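Local structure of plasmin and fibronectin-binding protein A (Streptococcus pneumoniae, 4MR0) at residues A441-K446 against E477-N482; P481-L486 against N497-G502. The protein acts as a surface adhesin and invasin that binds human fibronectin, plasmin, plasminogen and serum albumin. All blocks are in the same frame, centred on the assembly; numbering follows the deposited sequence.

Reading from the N terminus, the chain leaves strand 431-440, turns through 441-446 and enters strand 445-451. One coil later it leaves strand 462-473 and passes through 477-482 into strand 483-486. Contact 1 joins these two equivalent corners of successive coils, closing a loop whose nearest ends are 31 residues apart. The first segment of contact 2 starts at P481 and N482, which end the second of contact 1; of the pair, N482 touches 497-502. This closes a shorter loop, its nearest ends 11 residues apart, across the inside of the right-handed parallel beta-helix from one sheet to another. The centres lie 10 Å apart, tied directly by the salt bridge from K446 NZ to E484 OE1 (3.0 Å).

Contact 1 of 2, residues A441-K446 against E477-N482; sequences ADPKTK and ETEQPN
K444 and E479 meet in a salt bridge beside a straight backbone bond, and together these join two successive corners of the beta-helix. The bond runs from E479 N to P443 O, 2.9 Å long with an N-H...O angle of 169°. The two charged side chains cross at a slant. K444 stays extended until chi4 (59°) bends its ammonium back to the carboxylate of E479. NZ reaches E479 OE2 on its syn lone pair at 3.1 Å, with a longer, weak bond to OE1, and K444 CG lies 3.5 Å from the same OE2. Q480 folds differently: CG sits between backbone N and carbonyl carbon (chi1 69°) and chi2 bends the chain, laying its amide beside the carbonyls of the turn 442-445. That type I turn is braced from within, T445 OG1 bonding D442 OD2 (2.7 Å) through the anti lone pair, while D442 OD1 is also held by Y405. K446 passes its CG 3.2 Å from P481 O, and its NZ goes on to a salt bridge with E484. Strand 410-415 lies beside T445 on the preceding coil, and strand 445-451 pairs in parallel with strand 483-486, which follows P481 and N482.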
ATOM      1  N   ALA A 441      15.511  -9.989  -8.396  1.00 28.30           N
ATOM      2  CA  ALA A 441      16.063 -11.238  -8.905  1.00 29.03           C
ATOM      3  C   ALA A 441      15.062 -11.896  -9.848  1.00 28.89           C
ATOM      4  O   ALA A 441      15.418 -12.778 -10.624  1.00 30.58           O
ATOM      5  CB  ALA A 441      16.394 -12.175  -7.749  1.00 28.89           C
ATOM      6  N   ASP A 442      13.809 -11.454  -9.778  1.00 29.28           N
ATOM      7  CA  ASP A 442      12.746 -11.992 -10.624  1.00 29.72           C
ATOM      8  C   ASP A 442      12.740 -11.291 -11.978  1.00 30.73           C
ATOM      9  O   ASP A 442      12.581 -10.075 -12.053  1.00 30.88           O
ATOM     10  CB  ASP A 442      11.388 -11.808  -9.940  1.00 29.76           C
ATOM     11  CG  ASP A 442      10.229 -12.213 -10.825  1.00 29.84           C
ATOM     12  OD1 ASP A 442      10.318 -13.281 -11.466  1.00 30.41           O
ATOM     13  OD2 ASP A 442       9.222 -11.472 -10.875  1.00 30.22           O
ATOM     14  N   PRO A 443      12.905 -12.055 -13.070  1.00 31.31           N
ATOM     15  CA  PRO A 443      12.915 -11.460 -14.411  1.00 31.59           C
ATOM     16  C   PRO A 443      11.596 -10.839 -14.862  1.00 30.72           C
ATOM     17  O   PRO A 443      11.561 -10.099 -15.846  1.00 30.74           O
ATOM     18  CB  PRO A 443      13.357 -12.624 -15.305  1.00 32.20           C
ATOM     19  CG  PRO A 443      12.863 -13.829 -14.574  1.00 32.83           C
ATOM     20  CD  PRO A 443      13.188 -13.500 -13.133  1.00 32.49           C
ATOM     21  N   LYS A 444      10.517 -11.126 -14.140  1.00 30.17           N
ATOM     22  CA  LYS A 444       9.206 -10.585 -14.488  1.00 28.51           C
ATOM     23  C   LYS A 444       8.835  -9.355 -13.664  1.00 28.28           C
ATOM     24  O   LYS A 444       7.743  -8.807 -13.820  1.00 27.05           O
ATOM     25  CB  LYS A 444       8.124 -11.651 -14.294  1.00 31.17           C
ATOM     26  CG  LYS A 444       8.120 -12.765 -15.334  1.00 31.63           C
ATOM     27  CD  LYS A 444       7.038 -13.789 -15.011  1.00 32.87           C
ATOM     28  CE  LYS A 444       6.585 -14.536 -16.259  1.00 35.11           C
ATOM     29  NZ  LYS A 444       7.707 -15.246 -16.929  1.00 33.90           N
ATOM     30  N   THR A 445       9.740  -8.919 -12.792  1.00 27.61           N
ATOM     31  CA  THR A 445       9.465  -7.763 -11.944  1.00 26.69           C
ATOM     32  C   THR A 445      10.091  -6.457 -12.420  1.00 26.03           C
ATOM     33  O   THR A 445      11.292  -6.368 -12.675  1.00 25.04           O
ATOM     34  CB  THR A 445       9.902  -8.025 -10.479  1.00 27.15           C
ATOM     35  OG1 THR A 445       9.037  -9.008  -9.896  1.00 28.00           O
ATOM     36  CG2 THR A 445       9.819  -6.748  -9.650  1.00 27.02           C
ATOM     37  N   LYS A 446       9.239  -5.446 -12.529  1.00 27.78           N
ATOM     38  CA  LYS A 446       9.624  -4.107 -12.948  1.00 26.64           C
ATOM     39  C   LYS A 446       9.826  -3.319 -11.653  1.00 26.09           C
ATOM     40  O   LYS A 446       9.049  -3.468 -10.707  1.00 27.83           O
ATOM     41  CB  LYS A 446       8.483  -3.502 -13.767  1.00 28.32           C
ATOM     42  CG  LYS A 446       8.837  -2.266 -14.571  1.00 31.45           C
ATOM     43  CD  LYS A 446       7.583  -1.698 -15.227  1.00 32.76           C
ATOM     44  CE  LYS A 446       7.689  -1.704 -16.746  1.00 34.70           C
ATOM     45  NZ  LYS A 446       6.668  -2.588 -17.366  1.00 35.62           N
ATOM     46  N   GLU A 477      17.768 -12.862 -17.844  1.00 48.29           N
ATOM     47  CA  GLU A 477      16.956 -12.598 -19.023  1.00 47.68           C
ATOM     48  C   GLU A 477      15.662 -11.871 -18.675  1.00 46.37           C
ATOM     49  O   GLU A 477      14.562 -12.383 -18.880  1.00 45.50           O
ATOM     50  CB  GLU A 477      16.680 -13.910 -19.763  1.00 49.29           C
ATOM     51  CG  GLU A 477      17.846 -14.343 -20.649  1.00 51.67           C
ATOM     52  CD  GLU A 477      17.813 -15.815 -21.017  1.00 53.52           C
ATOM     53  OE1 GLU A 477      16.729 -16.321 -21.378  1.00 54.11           O
ATOM     54  OE2 GLU A 477      18.884 -16.460 -20.956  1.00 54.99           O
ATOM     55  N   THR A 478      15.821 -10.661 -18.148  1.00 45.01           N
ATOM     56  CA  THR A 478      14.706  -9.811 -17.750  1.00 43.39           C
ATOM     57  C   THR A 478      13.723  -9.644 -18.905  1.00 41.55           C
ATOM     58  O   THR A 478      14.124  -9.530 -20.062  1.00 41.95           O
ATOM     59  CB  THR A 478      15.211  -8.423 -17.316  1.00 44.69           C
ATOM     60  OG1 THR A 478      16.369  -8.576 -16.485  1.00 46.81           O
ATOM     61  CG2 THR A 478      14.140  -7.694 -16.531  1.00 44.89           C
ATOM     62  N   GLU A 479      12.435  -9.611 -18.578  1.00 38.70           N
ATOM     63  CA  GLU A 479      11.390  -9.496 -19.586  1.00 36.90           C
ATOM     64  C   GLU A 479      10.776  -8.112 -19.788  1.00 35.18           C
ATOM     65  O   GLU A 479       9.828  -7.965 -20.560  1.00 34.20           O
ATOM     66  CB  GLU A 479      10.283 -10.498 -19.271  1.00 36.96           C
ATOM     67  CG  GLU A 479      10.737 -11.937 -19.367  1.00 38.77           C
ATOM     68  CD  GLU A 479       9.759 -12.898 -18.726  1.00 39.45           C
ATOM     69  OE1 GLU A 479       8.539 -12.762 -18.968  1.00 38.70           O
ATOM     70  OE2 GLU A 479      10.214 -13.793 -17.983  1.00 41.66           O
ATOM     71  N   GLN A 480      11.290  -7.102 -19.094  1.00 33.62           N
ATOM     72  CA  GLN A 480      10.764  -5.749 -19.256  1.00 32.05           C
ATOM     73  C   GLN A 480      11.738  -4.719 -18.693  1.00 30.52           C
ATOM     74  O   GLN A 480      12.706  -5.072 -18.015  1.00 29.33           O
ATOM     75  CB  GLN A 480       9.388  -5.603 -18.585  1.00 33.11           C
ATOM     76  CG  GLN A 480       9.400  -5.660 -17.072  1.00 32.48           C
ATOM     77  CD  GLN A 480       9.778  -7.023 -16.551  1.00 32.71           C
ATOM     78  OE1 GLN A 480      10.785  -7.177 -15.863  1.00 33.30           O
ATOM     79  NE2 GLN A 480       8.972  -8.029 -16.882  1.00 31.05           N
ATOM     80  N   PRO A 481      11.492  -3.429 -18.970  1.00 29.24           N
ATOM     81  CA  PRO A 481      12.347  -2.331 -18.499  1.00 27.41           C
ATOM     82  C   PRO A 481      12.394  -2.196 -16.979  1.00 26.64           C
ATOM     83  O   PRO A 481      11.524  -2.708 -16.269  1.00 26.20           O
ATOM     84  CB  PRO A 481      11.722  -1.099 -19.153  1.00 28.90           C
ATOM     85  CG  PRO A 481      11.005  -1.653 -20.355  1.00 29.79           C
ATOM     86  CD  PRO A 481      10.397  -2.907 -19.802  1.00 29.75           C
ATOM     87  N   ASN A 482      13.417  -1.501 -16.489  1.00 24.70           N
ATOM     88  CA  ASN A 482      13.571  -1.279 -15.057  1.00 23.14           C
ATOM     89  C   ASN A 482      12.672  -0.122 -14.630  1.00 22.00           C
ATOM     90  O   ASN A 482      12.054  -0.163 -13.565  1.00 21.16           O
ATOM     91  CB  ASN A 482      15.028  -0.962 -14.718  1.00 23.60           C
ATOM     92  CG  ASN A 482      15.911  -2.200 -14.706  1.00 28.04           C
ATOM     93  OD1 ASN A 482      16.885  -2.296 -15.462  1.00 29.71           O
ATOM     94  ND2 ASN A 482      15.579  -3.154 -13.842  1.00 25.01           N
TER

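Contact 2 of 2, residues P481-L486 against N497-G502; sequences PNIELL and NSIFGG
I483 and I499 adopt nearly the same rotamer, with CG1 anti to the carbonyl carbon (chi1 -60° and -55°) and CD1 extended beyond it, and the two ends meet inside the parallel beta-helix. They approach from different sheets: I483 from strand 483-486, I499 from strand 490-500. Their CA-CB bonds each point toward the opposite segment, and the CD1 methyls come within 3.9 Å. Between these two residues the contact is one of methyl ends, with a polar part added at N482; the backbones stay well apart, the nearest CA pair, N482 and G502, being 7.2 Å apart. I471 of strand 462-473 touches both N482 and I483, and I506 packs on I483, so neighbouring coils add to this interior layer.

Nearer the corner, N482 and I499 pass alongside each other, pointing opposite ways. I499 CG2, anti to its own backbone N, is the branch that meets the asparagine, 3.8 Å from N482 CG. The amide end runs on beside this methyl toward the bend at G501 and G502. There both glycines have positive phi, and the amide group of N482 comes to the backbone carbonyl of the first: N482 CG lies 4.1 Å from G501 O.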
ATOM      1  N   PRO A 481      11.492  -3.429 -18.970  1.00 29.24           N
ATOM      2  CA  PRO A 481      12.347  -2.331 -18.499  1.00 27.41           C
ATOM      3  C   PRO A 481      12.394  -2.196 -16.979  1.00 26.64           C
ATOM      4  O   PRO A 481      11.524  -2.708 -16.269  1.00 26.20           O
ATOM      5  CB  PRO A 481      11.722  -1.099 -19.153  1.00 28.90           C
ATOM      6  CG  PRO A 481      11.005  -1.653 -20.355  1.00 29.79           C
ATOM      7  CD  PRO A 481      10.397  -2.907 -19.802  1.00 29.75           C
ATOM      8  N   ASN A 482      13.417  -1.501 -16.489  1.00 24.70           N
ATOM      9  CA  ASN A 482      13.571  -1.279 -15.057  1.00 23.14           C
ATOM     10  C   ASN A 482      12.672  -0.122 -14.630  1.00 22.00           C
ATOM     11  O   ASN A 482      12.054  -0.163 -13.565  1.00 21.16           O
ATOM     12  CB  ASN A 482      15.028  -0.962 -14.718  1.00 23.60           C
ATOM     13  CG  ASN A 482      15.911  -2.200 -14.706  1.00 28.04           C
ATOM     14  OD1 ASN A 482      16.885  -2.296 -15.462  1.00 29.71           O
ATOM     15  ND2 ASN A 482      15.579  -3.154 -13.842  1.00 25.01           N
ATOM     16  N   ILE A 483      12.590   0.901 -15.474  1.00 20.60           N
ATOM     17  CA  ILE A 483      11.767   2.071 -15.186  1.00 21.38           C
ATOM     18  C   ILE A 483      10.916   2.442 -16.394  1.00 22.68           C
ATOM     19  O   ILE A 483      11.443   2.757 -17.467  1.00 21.57           O
ATOM     20  CB  ILE A 483      12.643   3.285 -14.810  1.00 20.79           C
ATOM     21  CG1 ILE A 483      13.476   2.955 -13.569  1.00 20.90           C
ATOM     22  CG2 ILE A 483      11.760   4.521 -14.576  1.00 20.35           C
ATOM     23  CD1 ILE A 483      14.447   4.048 -13.173  1.00 20.07           C
ATOM     24  N   GLU A 484       9.598   2.409 -16.211  1.00 21.98           N
ATOM     25  CA  GLU A 484       8.663   2.741 -17.274  1.00 23.50           C
ATOM     26  C   GLU A 484       7.829   3.968 -16.936  1.00 23.26           C
ATOM     27  O   GLU A 484       7.220   4.051 -15.868  1.00 22.52           O
ATOM     28  CB  GLU A 484       7.721   1.565 -17.556  1.00 25.70           C
ATOM     29  CG  GLU A 484       6.447   1.987 -18.284  1.00 30.64           C
ATOM     30  CD  GLU A 484       5.480   0.843 -18.517  1.00 34.73           C
ATOM     31  OE1 GLU A 484       5.270   0.034 -17.585  1.00 35.12           O
ATOM     32  OE2 GLU A 484       4.919   0.762 -19.631  1.00 36.42           O
ATOM     33  N   LEU A 485       7.803   4.911 -17.867  1.00 21.81           N
ATOM     34  CA  LEU A 485       7.035   6.138 -17.720  1.00 22.07           C
ATOM     35  C   LEU A 485       6.170   6.213 -18.963  1.00 22.83           C
ATOM     36  O   LEU A 485       6.663   6.461 -20.069  1.00 23.42           O
ATOM     37  CB  LEU A 485       7.985   7.330 -17.617  1.00 21.04           C
ATOM     38  CG  LEU A 485       8.785   7.181 -16.319  1.00 21.23           C
ATOM     39  CD1 LEU A 485      10.197   7.671 -16.487  1.00 21.46           C
ATOM     40  CD2 LEU A 485       8.050   7.915 -15.203  1.00 22.29           C
ATOM     41  N   LEU A 486       4.875   5.988 -18.769  1.00 21.81           N
ATOM     42  CA  LEU A 486       3.920   5.964 -19.863  1.00 21.36           C
ATOM     43  C   LEU A 486       2.855   7.052 -19.802  1.00 21.73           C
ATOM     44  O   LEU A 486       2.100   7.155 -18.835  1.00 19.75           O
ATOM     45  CB  LEU A 486       3.250   4.585 -19.905  1.00 22.87           C
ATOM     46  CG  LEU A 486       2.147   4.339 -20.938  1.00 23.36           C
ATOM     47  CD1 LEU A 486       2.710   4.452 -22.357  1.00 23.57           C
ATOM     48  CD2 LEU A 486       1.557   2.953 -20.708  1.00 23.52           C
ATOM     49  N   ASN A 497      19.391   8.532 -11.331  1.00 19.34           N
ATOM     50  CA  ASN A 497      19.046   7.195 -10.892  1.00 18.71           C
ATOM     51  C   ASN A 497      20.196   6.275 -11.310  1.00 19.34           C
ATOM     52  O   ASN A 497      20.841   6.511 -12.337  1.00 19.31           O
ATOM     53  CB  ASN A 497      17.737   6.741 -11.551  1.00 15.68           C
ATOM     54  CG  ASN A 497      16.541   7.583 -11.125  1.00 15.43           C
ATOM     55  OD1 ASN A 497      16.055   7.467 -10.001  1.00 13.69           O
ATOM     56  ND2 ASN A 497      16.067   8.440 -12.025  1.00 12.48           N
ATOM     57  N   SER A 498      20.462   5.247 -10.506  1.00 19.62           N
ATOM     58  CA  SER A 498      21.517   4.282 -10.808  1.00 22.50           C
ATOM     59  C   SER A 498      20.881   2.919 -11.079  1.00 23.40           C
ATOM     60  O   SER A 498      20.172   2.375 -10.232  1.00 24.16           O
ATOM     61  CB  SER A 498      22.503   4.159  -9.639  1.00 23.07           C
ATOM     62  OG  SER A 498      23.284   5.331  -9.485  1.00 26.39           O
ATOM     63  N   ILE A 499      21.135   2.371 -12.262  1.00 23.34           N
ATOM     64  CA  ILE A 499      20.579   1.078 -12.635  1.00 24.50           C
ATOM     65  C   ILE A 499      21.663   0.038 -12.921  1.00 26.43           C
ATOM     66  O   ILE A 499      22.423   0.170 -13.883  1.00 27.30           O
ATOM     67  CB  ILE A 499      19.675   1.213 -13.874  1.00 23.23           C
ATOM     68  CG1 ILE A 499      18.597   2.269 -13.610  1.00 23.62           C
ATOM     69  CG2 ILE A 499      19.036  -0.129 -14.202  1.00 21.11           C
ATOM     70  CD1 ILE A 499      17.665   2.511 -14.775  1.00 25.89           C
ATOM     71  N   PHE A 500      21.724  -0.997 -12.083  1.00 27.50           N
ATOM     72  CA  PHE A 500      22.712  -2.066 -12.245  1.00 28.95           C
ATOM     73  C   PHE A 500      22.072  -3.364 -12.735  1.00 30.99           C
ATOM     74  O   PHE A 500      21.453  -4.085 -11.949  1.00 32.38           O
ATOM     75  CB  PHE A 500      23.418  -2.376 -10.918  1.00 27.36           C
ATOM     76  CG  PHE A 500      24.185  -1.225 -10.334  1.00 26.72           C
ATOM     77  CD1 PHE A 500      23.525  -0.176  -9.702  1.00 26.76           C
ATOM     78  CD2 PHE A 500      25.580  -1.210 -10.379  1.00 27.28           C
ATOM     79  CE1 PHE A 500      24.244   0.876  -9.121  1.00 25.80           C
ATOM     80  CE2 PHE A 500      26.306  -0.165  -9.804  1.00 25.54           C
ATOM     81  CZ  PHE A 500      25.635   0.878  -9.171  1.00 25.33           C
ATOM     82  N   GLY A 501      22.215  -3.665 -14.021  1.00 30.26           N
ATOM     83  CA  GLY A 501      21.666  -4.904 -14.544  1.00 31.64           C
ATOM     84  C   GLY A 501      20.335  -4.828 -15.261  1.00 32.56           C
ATOM     85  O   GLY A 501      19.594  -3.853 -15.136  1.00 34.00           O
ATOM     86  N   GLY A 502      20.035  -5.874 -16.023  1.00 32.76           N
ATOM     87  CA  GLY A 502      18.786  -5.921 -16.755  1.00 33.94           C
ATOM     88  C   GLY A 502      18.967  -5.746 -18.248  1.00 35.71           C
ATOM     89  O   GLY A 502      20.065  -5.918 -18.780  1.00 35.33           O
TER